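NAD(P)H-flavin oxidoreductase (Staphylococcus epidermidis ATCC 12228, PDB 3GBH) binds flavin mononucleotide and, as a member of the nitroreductase family, probably uses NAD(P)H to reduce flavin or other acceptors. Local coordinates at residues Q100-A105 against A117-W122; N16-V21 against M146-M151; I87-L92 against D174-D179; E37-A42 against I56-S61. All blocks are in the same frame, centred on the assembly; numbering follows the deposited sequence. Where two conformers were deposited one is given.

How the interactions relate
The four contacts sit in one nitroreductase-type alpha/beta fold and each also reaches the second subunit. Along the chain, interaction 4 closes before interactions 1 and 3 open, interaction 1 lies within the spans of both 2 and 3, and the segments of 2 and 3 interleave. Interactions 3 and 4 lie on neighbouring antiparallel strands, 84-91 and 54-59, with centres about 14 Å apart. Interaction 1 stands apart, its centre about 24 Å from that of the chain, in the helical excursion 98-128. Helix 132-156 of interaction 2 ties the others together: Met146 and Ala147 touch Ile88 of interaction 3, Gln149 reaches Lys41 of interaction 4, and segment 16-21 brings the flavin phosphate beside it.

Interaction 1 of 4, residues Q100-A105 against A117-W122; sequences QIYGDA and AQLLDW. With CA (calcium ion), chain N.
Tyr102 of helix 98-107 meets Leu119 and Leu120 of helix 113-128, closing the two-helix excursion that this nitroreductase-type fold inserts between strand 84-91 and helix 132-156. The packing is concentrated on the tyrosine ring. Leu120 CD2 sits over the middle of one face, 3.9 Å from the centroid and only 11° off the ring normal, a CH-pi contact. Leu119 comes in from another direction, nearly perpendicular to the tyrosine side chain, and sets its CD1 at the ring edge in the plane, 3.9 Å from Tyr102 CE2. One leucine thus covers a face while its neighbour in sequence touches the rim at CE2. The phenol end is held by a further partner, since Tyr102 OH is hydrogen-bonded to the carbonyl oxygen of Val49, and a bound flavin mononucleotide lies about 6 Å from this side chain.

Beyond the ring the contact thins out: no other residue of 100-105 touches 117-122, and Leu119 is only partly buried. Away from the ring, helix 98-107 carries a calcium site with bound waters, beside the second subunit; Glu107 also binds the ion. There a metal-bound water donates to Gln100 O at 2.8 Å, and Asp104 OD1 binds the calcium ion at 2.3 Å.

Interaction 2 of 4, residues N16-V21 against M146-M151; sequences NSRKSV and MAMQLM. With FMN (flavin mononucleotide), chain H.
Arg18 turns its side chain between helix 132-156 and the flavin phosphate, touching Met148 (selenomethionine) along CG, CD and NE and the phosphate with its guanidinium. Its CG stands opposite the backbone N (chi1 -158°), and two successive bends, at chi2 and chi3, fold the chain round to the phosphate. Met148 is bent as well: beyond an extended first torsion, bends at chi2 (74°) and at chi3 bring the terminal methyl to the arginine, which the side chain crosses at about a right angle. Met148 CE lies 3.9 Å from Arg18 NE and about as near to CD and CG, approaching the guanidinium obliquely. Met151 backs the same chain more loosely, its CB 4.3 Å from Arg18 CD.

At the far end the guanidinium grips two phosphate oxygens. NH1 donates almost straight to FMN O2P, which lies in the guanidinium plane at the edge, 2.9 Å from NH1, while the NH2 bond to O3P is more bent. NH2 also reaches the carbonyl oxygen of Lys44 of the second subunit, so bonds to two phosphate oxygens and to a neighbouring chain restrict its rotation. Ser20 adds two more bonds: its N donates to FMN O1P at 2.9 Å and its OG to O2P at 2.7 Å. Lys22 and Arg203 also hydrogen-bond the cofactor. A guanidinium joined by a serine N and OG around the phosphate is consistent with the FMN site of nitroreductases.

Interaction 3 of 4, residues I87-L92 against D174-D179; sequences IIFGDL and DIIGYD
Strand 84-91 of the central antiparallel sheet is covered here by the end of helix 172-176 and the turn that follows it, a small apolar cluster built from Phe89, Ile176 and Tyr178. Phe89 projects from the strand toward the turn, and Ile176 meets it from the opposite direction. The isoleucine touches with its terminal methyl: CD1 is 3.4 Å from Phe89 CE1 and nearly as close to CZ, a tight contact made obliquely to the phenyl ring. That reach depends on CG1 lying between the backbone N and the carbonyl carbon (chi1 73°), a less roomy setting, with the chain extended beyond it.

The CD2 side of Tyr178 reaches over a face of Phe89. This CD2 is 3.8 Å above the phenyl plane, displaced toward the rim, and is 3.8 Å from Phe89 CD1. The rings are inclined to each other by 49° with centroids 5.0 Å apart. Ile176 CD1 also sits over the centre of the tyrosine ring, 4.0 Å above its plane, and is therefore shared by both aromatics.

In this nitroreductase-type fold strand 84-91 is an inner strand, pairing with 54-59 and 183-192, and Ile176 and Tyr178 also rest on Ala57 of the former. Gly177, the first residue to leave helical angles, has positive phi (93°), which suits glycine, and the chain beyond it leads Tyr178 to Phe89 beside Ile176. The phenol group extends past the cluster to the second subunit, where Tyr178 OH is hydrogen-bonded to OE2 of Glu211.

Interaction 4 of 4, residues E37-A42 against I56-S61; sequences EIITKA and IAVVQS
This is purely apolar helix-on-sheet packing: helix 32-42 is laid against strand 54-59, an outermost strand of the sheet within the chain, and the contact is buried near the middle of the molecule. Ile39 faces the strand and divides its two branches between two residues of it. The CG2 methyl meets Ile56, lying 3.9 Å from its CD1, with the two side chains running antiparallel alongside one another. The longer branch goes to Val58: Ile39 CD1 and Val58 CG2 approach tip to tip at 4.1 Å.

The first torsion of Ile39 (chi1 -67°) turns the fork at CB so that CG2 faces Ile56 and the CG1-CD1 branch faces Val58, CD1 extending along the longer arm (chi2 165°). Ile56 and Val58, two residues apart on the strand, both point at the helix, so a single isoleucine touches both. The alpha carbons of Ile39 and Ile56, the nearest across the contact, are 8.9 Å apart; the backbones stay apart and only side chains meet, with no hydrogen bond between the segments.

Met146 of helix 132-156 touches both Ala42 and Ile56, tying a second helix into the same layer. Strand 54-59 pairs with strand 84-91 along one edge; along the other, Ile56, Ala57 and Val58 form a parallel ladder with a strand of the second subunit, which carries the sheet across the interface. Such intersubunit extension of a helix-covered sheet is characteristic of the intertwined nitroreductase dimer.

Interaction 1 of 4, residues Q100-A105 against A117-W122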
# COMPACT_ATOMS: atom_id res chain seq x y z
N GLN B 100 -22.31 33.34 18.65
CA GLN B 100 -23.04 32.86 17.47
C GLN B 100 -22.65 31.45 17.10
O GLN B 100 -23.52 30.59 16.91
CB GLN B 100 -22.78 33.76 16.26
CG GLN B 100 -23.57 33.36 15.04
CD GLN B 100 -23.20 34.14 13.80
OE1 GLN B 100 -22.41 35.10 13.85
NE2 GLN B 100 -23.76 33.72 12.65
N ILE B 101 -21.33 31.22 16.97
CA ILE B 101 -20.77 29.96 16.54
C ILE B 101 -21.12 28.85 17.52
O ILE B 101 -21.66 27.78 17.16
CB ILE B 101 -19.19 30.08 16.40
CG1 ILE B 101 -18.82 30.99 15.22
CG2 ILE B 101 -18.52 28.73 16.15
CD1 ILE B 101 -17.32 31.38 15.18
N TYR B 102 -20.82 29.11 18.79
CA TYR B 102 -21.02 28.10 19.81
C TYR B 102 -22.51 27.92 20.06
O TYR B 102 -22.96 26.80 20.29
CB TYR B 102 -20.23 28.44 21.06
CG TYR B 102 -18.74 28.12 20.89
CD1 TYR B 102 -17.95 28.79 19.95
CD2 TYR B 102 -18.14 27.15 21.65
CE1 TYR B 102 -16.57 28.48 19.80
CE2 TYR B 102 -16.80 26.83 21.52
CZ TYR B 102 -16.02 27.49 20.60
OH TYR B 102 -14.69 27.13 20.50
N GLY B 103 -23.26 29.00 19.95
CA GLY B 103 -24.72 28.94 20.01
C GLY B 103 -25.30 28.02 18.93
O GLY B 103 -26.21 27.23 19.20
N ASP B 104 -24.76 28.13 17.72
CA ASP B 104 -25.14 27.25 16.60
C ASP B 104 -24.84 25.79 16.89
O ASP B 104 -25.62 24.90 16.53
CB ASP B 104 -24.42 27.68 15.29
CG ASP B 104 -24.99 28.97 14.68
OD1 ASP B 104 -25.95 29.56 15.23
OD2 ASP B 104 -24.46 29.43 13.63
N ALA B 105 -23.75 25.52 17.59
CA ALA B 105 -23.43 24.16 17.99
C ALA B 105 -24.48 23.57 18.95
O ALA B 105 -24.76 22.36 18.92
CB ALA B 105 -22.04 24.10 18.63
N ALA B 117 -20.93 26.97 27.80
CA ALA B 117 -20.58 27.99 28.80
C ALA B 117 -19.19 27.72 29.38
O ALA B 117 -18.39 28.64 29.54
CB ALA B 117 -21.63 28.06 29.90
N GLN B 118 -18.90 26.45 29.65
CA GLN B 118 -17.61 26.06 30.21
C GLN B 118 -16.50 26.34 29.23
O GLN B 118 -15.45 26.81 29.61
CB GLN B 118 -17.59 24.58 30.64
CG GLN B 118 -18.50 24.20 31.80
CD GLN B 118 -18.23 24.99 33.08
OE1 GLN B 118 -17.13 25.46 33.31
NE2 GLN B 118 -19.24 25.16 33.89
N LEU B 119 -16.74 26.06 27.95
CA LEU B 119 -15.74 26.29 26.91
C LEU B 119 -15.46 27.80 26.75
O LEU B 119 -14.30 28.24 26.74
CB LEU B 119 -16.19 25.72 25.57
CG LEU B 119 -16.18 24.20 25.39
CD1 LEU B 119 -16.91 23.88 24.09
CD2 LEU B 119 -14.73 23.68 25.36
N LEU B 120 -16.53 28.58 26.61
CA LEU B 120 -16.36 30.02 26.41
C LEU B 120 -15.77 30.70 27.64
O LEU B 120 -15.07 31.69 27.50
CB LEU B 120 -17.68 30.69 26.00
CG LEU B 120 -18.21 30.29 24.61
CD1 LEU B 120 -19.51 31.00 24.35
CD2 LEU B 120 -17.21 30.55 23.50
N ASP B 121 -16.04 30.17 28.84
CA ASP B 121 -15.46 30.70 30.09
C ASP B 121 -13.93 30.76 30.04
O ASP B 121 -13.33 31.65 30.62
CB ASP B 121 -15.89 29.86 31.31
CG ASP B 121 -17.26 30.22 31.85
OD1 ASP B 121 -17.89 31.20 31.37
OD2 ASP B 121 -17.71 29.53 32.79
N TRP B 122 -13.28 29.82 29.36
CA TRP B 122 -11.80 29.92 29.21
C TRP B 122 -11.39 30.48 27.87
O TRP B 122 -10.42 31.25 27.79
CB TRP B 122 -11.02 28.62 29.52
CG TRP B 122 -11.21 27.48 28.57
CD1 TRP B 122 -12.08 26.44 28.72
CD2 TRP B 122 -10.51 27.25 27.34
NE1 TRP B 122 -11.99 25.58 27.65
CE2 TRP B 122 -11.03 26.05 26.79
CE3 TRP B 122 -9.51 27.93 26.64
CZ2 TRP B 122 -10.58 25.52 25.59
CZ3 TRP B 122 -9.07 27.41 25.44
CH2 TRP B 122 -9.60 26.21 24.93
CA CA N . -27.92 30.59 15.97
O HOH W 1 -26.14 31.19 17.57
O HOH W 2 -27.23 32.14 14.54
O HOH W 3 -30.33 31.40 14.64

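Interaction 2 of 4, residues N16-V21 against M146-M151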
# COMPACT_ATOMS: atom_id res chain seq x y z
N ASN B 16 -2.53 17.05 -8.00
CA ASN B 16 -1.52 17.16 -9.07
C ASN B 16 -1.72 18.32 -10.05
O ASN B 16 -0.73 18.78 -10.65
CB ASN B 16 -1.41 15.85 -9.86
CG ASN B 16 -0.80 14.71 -9.04
OD1 ASN B 16 -0.17 14.94 -8.01
ND2 ASN B 16 -0.97 13.48 -9.53
N SER B 17 -2.95 18.80 -10.21
CA SER B 17 -3.20 19.87 -11.18
C SER B 17 -3.30 21.25 -10.55
O SER B 17 -3.43 22.25 -11.27
CB SER B 17 -4.45 19.57 -12.01
OG SER B 17 -5.55 19.34 -11.16
N ARG B 18 -3.23 21.34 -9.23
CA ARG B 18 -3.24 22.64 -8.53
C ARG B 18 -1.88 23.31 -8.79
O ARG B 18 -0.86 22.94 -8.19
CB ARG B 18 -3.46 22.44 -7.03
CG ARG B 18 -4.01 23.64 -6.24
CD ARG B 18 -3.03 24.82 -6.14
NE ARG B 18 -1.69 24.39 -5.71
CZ ARG B 18 -0.57 25.01 -6.07
NH1 ARG B 18 -0.63 26.10 -6.82
NH2 ARG B 18 0.61 24.51 -5.72
N LYS B 19 -1.88 24.30 -9.67
CA LYS B 19 -0.71 25.08 -10.04
C LYS B 19 -1.12 26.56 -10.21
O LYS B 19 -2.31 26.86 -10.38
CB LYS B 19 -0.09 24.54 -11.35
CG LYS B 19 0.20 23.02 -11.34
CD LYS B 19 0.75 22.55 -12.68
CE LYS B 19 0.99 21.05 -12.68
NZ LYS B 19 1.33 20.56 -14.02
N SER B 20 -0.14 27.47 -10.15
CA SER B 20 -0.42 28.91 -10.26
C SER B 20 -0.62 29.29 -11.72
O SER B 20 0.32 29.41 -12.50
CB SER B 20 0.72 29.75 -9.67
OG SER B 20 0.73 29.67 -8.26
N VAL B 21 -1.87 29.53 -12.07
CA VAL B 21 -2.24 30.05 -13.38
C VAL B 21 -2.29 31.56 -13.23
O VAL B 21 -2.88 32.06 -12.28
CB VAL B 21 -3.61 29.48 -13.80
CG1 VAL B 21 -4.19 30.23 -14.96
CG2 VAL B 21 -3.47 27.99 -14.10
N MSE B 146 -7.73 27.64 5.33
CA MSE B 146 -8.93 27.76 4.50
C MSE B 146 -8.54 28.06 3.05
O MSE B 146 -9.08 27.46 2.14
CB MSE B 146 -9.84 28.84 5.08
CG MSE B 146 -11.16 29.02 4.40
SE MSE B 146 -11.03 30.12 2.81
CE MSE B 146 -10.54 31.82 3.71
N ALA B 147 -7.59 28.95 2.85
CA ALA B 147 -7.13 29.29 1.50
C ALA B 147 -6.65 28.07 0.68
O ALA B 147 -6.99 27.95 -0.52
CB ALA B 147 -6.03 30.36 1.55
N MSE B 148 -5.90 27.15 1.32
CA MSE B 148 -5.42 25.97 0.60
C MSE B 148 -6.62 25.13 0.17
O MSE B 148 -6.72 24.69 -0.96
CB MSE B 148 -4.50 25.13 1.48
CG MSE B 148 -3.90 23.95 0.74
SE MSE B 148 -2.48 24.51 -0.50
CE MSE B 148 -3.39 24.15 -2.20
N GLN B 149 -7.53 24.88 1.10
CA GLN B 149 -8.70 24.11 0.78
C GLN B 149 -9.55 24.82 -0.29
O GLN B 149 -10.12 24.16 -1.15
CB GLN B 149 -9.47 23.76 2.05
CG GLN B 149 -10.60 22.79 1.86
CD GLN B 149 -10.95 22.07 3.15
OE1 GLN B 149 -10.14 21.34 3.70
NE2 GLN B 149 -12.17 22.28 3.64
N LEU B 150 -9.61 26.15 -0.29
CA LEU B 150 -10.32 26.89 -1.36
C LEU B 150 -9.67 26.65 -2.73
O LEU B 150 -10.37 26.40 -3.72
CB LEU B 150 -10.32 28.39 -1.04
CG LEU B 150 -11.32 29.24 -1.81
CD1 LEU B 150 -11.65 30.48 -0.97
CD2 LEU B 150 -10.80 29.57 -3.21
N MSE B 151 -8.35 26.69 -2.79
CA MSE B 151 -7.64 26.46 -4.06
C MSE B 151 -7.83 25.04 -4.60
O MSE B 151 -8.02 24.85 -5.80
CB MSE B 151 -6.16 26.80 -3.91
CG MSE B 151 -5.91 28.28 -3.66
SE MSE B 151 -4.00 28.69 -3.84
CE MSE B 151 -3.50 28.39 -1.96
N1 FMN H . 2.65 34.52 -7.69
C2 FMN H . 2.57 35.73 -8.38
O2 FMN H . 2.56 35.76 -9.62
N3 FMN H . 2.54 36.90 -7.67
C4 FMN H . 2.56 36.89 -6.27
O4 FMN H . 2.54 37.98 -5.66
C4A FMN H . 2.65 35.69 -5.59
N5 FMN H . 2.71 35.64 -4.21
C5A FMN H . 2.47 34.46 -3.55
C6 FMN H . 2.17 34.44 -2.18
C7 FMN H . 1.92 33.26 -1.52
C7M FMN H . 1.60 33.26 -0.05
C8 FMN H . 1.98 32.05 -2.23
C8M FMN H . 1.71 30.73 -1.59
C9 FMN H . 2.27 32.06 -3.58
C9A FMN H . 2.51 33.25 -4.27
N10 FMN H . 2.79 33.28 -5.65
C10 FMN H . 2.70 34.49 -6.32
C1' FMN H . 2.77 32.00 -6.46
C2' FMN H . 4.08 31.25 -6.19
O2' FMN H . 5.15 31.83 -6.91
C3' FMN H . 3.90 29.78 -6.56
O3' FMN H . 2.95 29.20 -5.70
C4' FMN H . 5.19 28.96 -6.51
O4' FMN H . 6.09 29.45 -7.51
C5' FMN H . 4.89 27.48 -6.75
O5' FMN H . 4.30 27.30 -8.03
P FMN H . 2.87 26.60 -8.16
O1P FMN H . 2.49 26.50 -9.61
O2P FMN H . 1.89 27.41 -7.35
O3P FMN H . 2.91 25.22 -7.56

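Interaction 3 of 4, residues I87-L92 against D174-D179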
# COMPACT_ATOMS: atom_id res chain seq x y z
N ILE B 87 -9.65 38.45 -1.81
CA ILE B 87 -8.70 38.97 -0.82
C ILE B 87 -9.17 38.48 0.54
O ILE B 87 -10.28 38.80 0.97
CB ILE B 87 -8.60 40.48 -0.85
CG1 ILE B 87 -8.39 40.98 -2.29
CG2 ILE B 87 -7.46 40.98 0.06
CD1 ILE B 87 -8.39 42.52 -2.44
N ILE B 88 -8.32 37.70 1.21
CA ILE B 88 -8.69 37.06 2.47
C ILE B 88 -8.04 37.84 3.60
O ILE B 88 -6.84 38.06 3.61
CB ILE B 88 -8.24 35.61 2.50
CG1 ILE B 88 -8.93 34.81 1.38
CG2 ILE B 88 -8.54 34.98 3.87
CD1 ILE B 88 -8.19 33.55 1.01
N PHE B 89 -8.88 38.30 4.52
CA PHE B 89 -8.51 39.07 5.67
C PHE B 89 -8.74 38.19 6.90
O PHE B 89 -9.57 37.28 6.88
CB PHE B 89 -9.41 40.29 5.79
CG PHE B 89 -9.18 41.34 4.75
CD1 PHE B 89 -9.79 41.24 3.50
CD2 PHE B 89 -8.38 42.45 5.02
CE1 PHE B 89 -9.59 42.20 2.54
CE2 PHE B 89 -8.16 43.42 4.09
CZ PHE B 89 -8.77 43.31 2.82
N GLY B 90 -8.01 38.49 7.96
CA GLY B 90 -8.19 37.84 9.25
C GLY B 90 -8.81 38.86 10.19
O GLY B 90 -8.40 40.01 10.23
N ASP B 91 -9.83 38.45 10.93
CA ASP B 91 -10.49 39.34 11.90
C ASP B 91 -9.77 39.21 13.25
O ASP B 91 -9.82 38.17 13.89
CB ASP B 91 -11.96 38.94 12.01
CG ASP B 91 -12.73 39.76 12.98
OD1 ASP B 91 -12.23 40.77 13.56
OD2 ASP B 91 -13.91 39.40 13.12
N LEU B 92 -9.09 40.26 13.68
CA LEU B 92 -8.35 40.25 14.96
C LEU B 92 -9.28 40.28 16.17
O LEU B 92 -8.82 40.05 17.29
CB LEU B 92 -7.39 41.46 15.04
CG LEU B 92 -6.29 41.55 13.98
CD1 LEU B 92 -5.54 42.90 14.11
CD2 LEU B 92 -5.33 40.39 14.09
N ASP B 174 -8.42 49.78 3.67
CA ASP B 174 -9.01 51.09 3.46
C ASP B 174 -9.63 51.24 2.07
O ASP B 174 -10.68 51.88 1.91
CB ASP B 174 -7.96 52.19 3.65
CG ASP B 174 -7.45 52.29 5.09
OD1 ASP B 174 -8.26 52.10 6.04
OD2 ASP B 174 -6.23 52.58 5.26
N ILE B 175 -8.95 50.70 1.05
CA ILE B 175 -9.38 50.86 -0.33
C ILE B 175 -10.71 50.14 -0.56
O ILE B 175 -11.60 50.68 -1.18
CB ILE B 175 -8.29 50.35 -1.34
CG1 ILE B 175 -7.07 51.28 -1.30
CG2 ILE B 175 -8.84 50.30 -2.76
CD1 ILE B 175 -5.83 50.72 -1.97
N ILE B 176 -10.87 48.95 -0.02
CA ILE B 176 -12.09 48.20 -0.26
C ILE B 176 -13.19 48.47 0.77
O ILE B 176 -14.33 48.06 0.56
CB ILE B 176 -11.84 46.69 -0.41
CG1 ILE B 176 -11.52 46.02 0.92
CG2 ILE B 176 -10.71 46.43 -1.42
CD1 ILE B 176 -11.28 44.53 0.77
N GLY B 177 -12.84 49.16 1.85
CA GLY B 177 -13.80 49.58 2.85
C GLY B 177 -13.96 48.63 4.01
O GLY B 177 -15.08 48.44 4.49
N TYR B 178 -12.86 48.02 4.45
CA TYR B 178 -12.85 47.22 5.66
C TYR B 178 -12.04 47.97 6.70
O TYR B 178 -11.08 48.68 6.37
CB TYR B 178 -12.20 45.86 5.43
CG TYR B 178 -13.02 44.86 4.62
CD1 TYR B 178 -14.13 45.25 3.87
CD2 TYR B 178 -12.66 43.53 4.60
CE1 TYR B 178 -14.85 44.31 3.13
CE2 TYR B 178 -13.37 42.60 3.87
CZ TYR B 178 -14.46 42.99 3.14
OH TYR B 178 -15.15 42.04 2.44
N ASP B 179 -12.45 47.83 7.96
CA ASP B 179 -11.80 48.53 9.08
C ASP B 179 -10.36 48.00 9.16
O ASP B 179 -10.15 46.83 9.49
CB ASP B 179 -12.59 48.22 10.37
CG ASP B 179 -12.04 48.94 11.60
OD1 ASP B 179 -10.86 49.34 11.61
OD2 ASP B 179 -12.82 49.07 12.57

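Interaction 4 of 4, residues E37-A42 against I56-S61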
# COMPACT_ATOMS: atom_id res chain seq x y z
N GLU B 37 -20.57 27.49 -3.52
CA GLU B 37 -20.22 26.09 -3.27
C GLU B 37 -18.75 25.95 -2.91
O GLU B 37 -18.39 25.30 -1.93
CB GLU B 37 -20.49 25.21 -4.49
CG GLU B 37 -21.92 24.93 -4.76
CD GLU B 37 -22.12 24.09 -6.06
OE1 GLU B 37 -21.13 23.45 -6.50
OE2 GLU B 37 -23.24 24.08 -6.63
N ILE B 38 -17.90 26.59 -3.70
CA ILE B 38 -16.47 26.64 -3.43
C ILE B 38 -16.16 27.18 -2.04
O ILE B 38 -15.40 26.59 -1.29
CB ILE B 38 -15.73 27.44 -4.53
CG1 ILE B 38 -15.80 26.69 -5.87
CG2 ILE B 38 -14.30 27.73 -4.11
CD1 ILE B 38 -15.36 27.55 -7.10
N ILE B 39 -16.74 28.32 -1.68
CA ILE B 39 -16.47 28.90 -0.36
C ILE B 39 -17.06 28.06 0.78
O ILE B 39 -16.46 27.90 1.84
CB ILE B 39 -16.96 30.36 -0.30
CG1 ILE B 39 -16.11 31.21 -1.26
CG2 ILE B 39 -16.86 30.93 1.14
CD1 ILE B 39 -16.74 32.59 -1.56
N THR B 40 -18.25 27.52 0.58
CA THR B 40 -18.85 26.65 1.57
C THR B 40 -17.87 25.48 1.92
O THR B 40 -17.62 25.23 3.10
CB THR B 40 -20.20 26.12 1.08
OG1 THR B 40 -21.11 27.22 0.90
CG2 THR B 40 -20.83 25.11 2.09
N LYS B 41 -17.33 24.79 0.92
CA LYS B 41 -16.35 23.71 1.14
C LYS B 41 -15.07 24.16 1.76
O LYS B 41 -14.51 23.47 2.59
CB LYS B 41 -16.01 23.02 -0.18
CG LYS B 41 -17.08 22.19 -0.71
CD LYS B 41 -17.08 20.81 -0.06
CE LYS B 41 -18.37 20.05 -0.38
NZ LYS B 41 -18.85 19.32 0.83
N ALA B 42 -14.56 25.30 1.34
CA ALA B 42 -13.31 25.81 1.85
C ALA B 42 -13.39 26.10 3.35
O ALA B 42 -12.44 25.85 4.11
CB ALA B 42 -12.91 27.07 1.09
N ILE B 56 -13.65 36.93 3.48
CA ILE B 56 -13.31 36.90 2.04
C ILE B 56 -13.99 38.06 1.29
O ILE B 56 -15.22 38.11 1.22
CB ILE B 56 -13.73 35.57 1.40
CG1 ILE B 56 -13.14 34.37 2.18
CG2 ILE B 56 -13.27 35.56 -0.11
CD1 ILE B 56 -13.61 33.00 1.69
N ALA B 57 -13.19 38.98 0.75
CA ALA B 57 -13.67 39.99 -0.20
C ALA B 57 -13.53 39.40 -1.60
O ALA B 57 -12.41 39.18 -2.06
CB ALA B 57 -12.86 41.31 -0.06
N VAL B 58 -14.66 39.11 -2.26
CA VAL B 58 -14.65 38.52 -3.60
C VAL B 58 -14.75 39.70 -4.56
O VAL B 58 -15.85 40.20 -4.85
CB VAL B 58 -15.84 37.56 -3.78
CG1 VAL B 58 -15.80 36.91 -5.16
CG2 VAL B 58 -15.89 36.49 -2.63
N VAL B 59 -13.59 40.19 -5.01
CA VAL B 59 -13.54 41.34 -5.90
C VAL B 59 -13.81 40.90 -7.34
O VAL B 59 -12.96 40.33 -7.99
CB VAL B 59 -12.19 42.08 -5.82
CG1 VAL B 59 -12.18 43.28 -6.77
CG2 VAL B 59 -11.93 42.50 -4.37
N GLN B 60 -15.00 41.23 -7.82
CA GLN B 60 -15.43 40.82 -9.16
C GLN B 60 -15.85 42.00 -10.05
O GLN B 60 -15.71 41.91 -11.26
CB GLN B 60 -16.58 39.82 -9.04
CG GLN B 60 -17.76 40.39 -8.25
CD GLN B 60 -19.02 39.52 -8.27
OE1 GLN B 60 -20.13 40.03 -8.05
NE2 GLN B 60 -18.85 38.19 -8.48
N SER B 61 -16.34 43.10 -9.47
CA SER B 61 -16.85 44.23 -10.27
C SER B 61 -15.73 44.98 -10.97
O SER B 61 -14.63 45.04 -10.45
CB SER B 61 -17.63 45.22 -9.39
OG SER B 61 -16.75 45.96 -8.59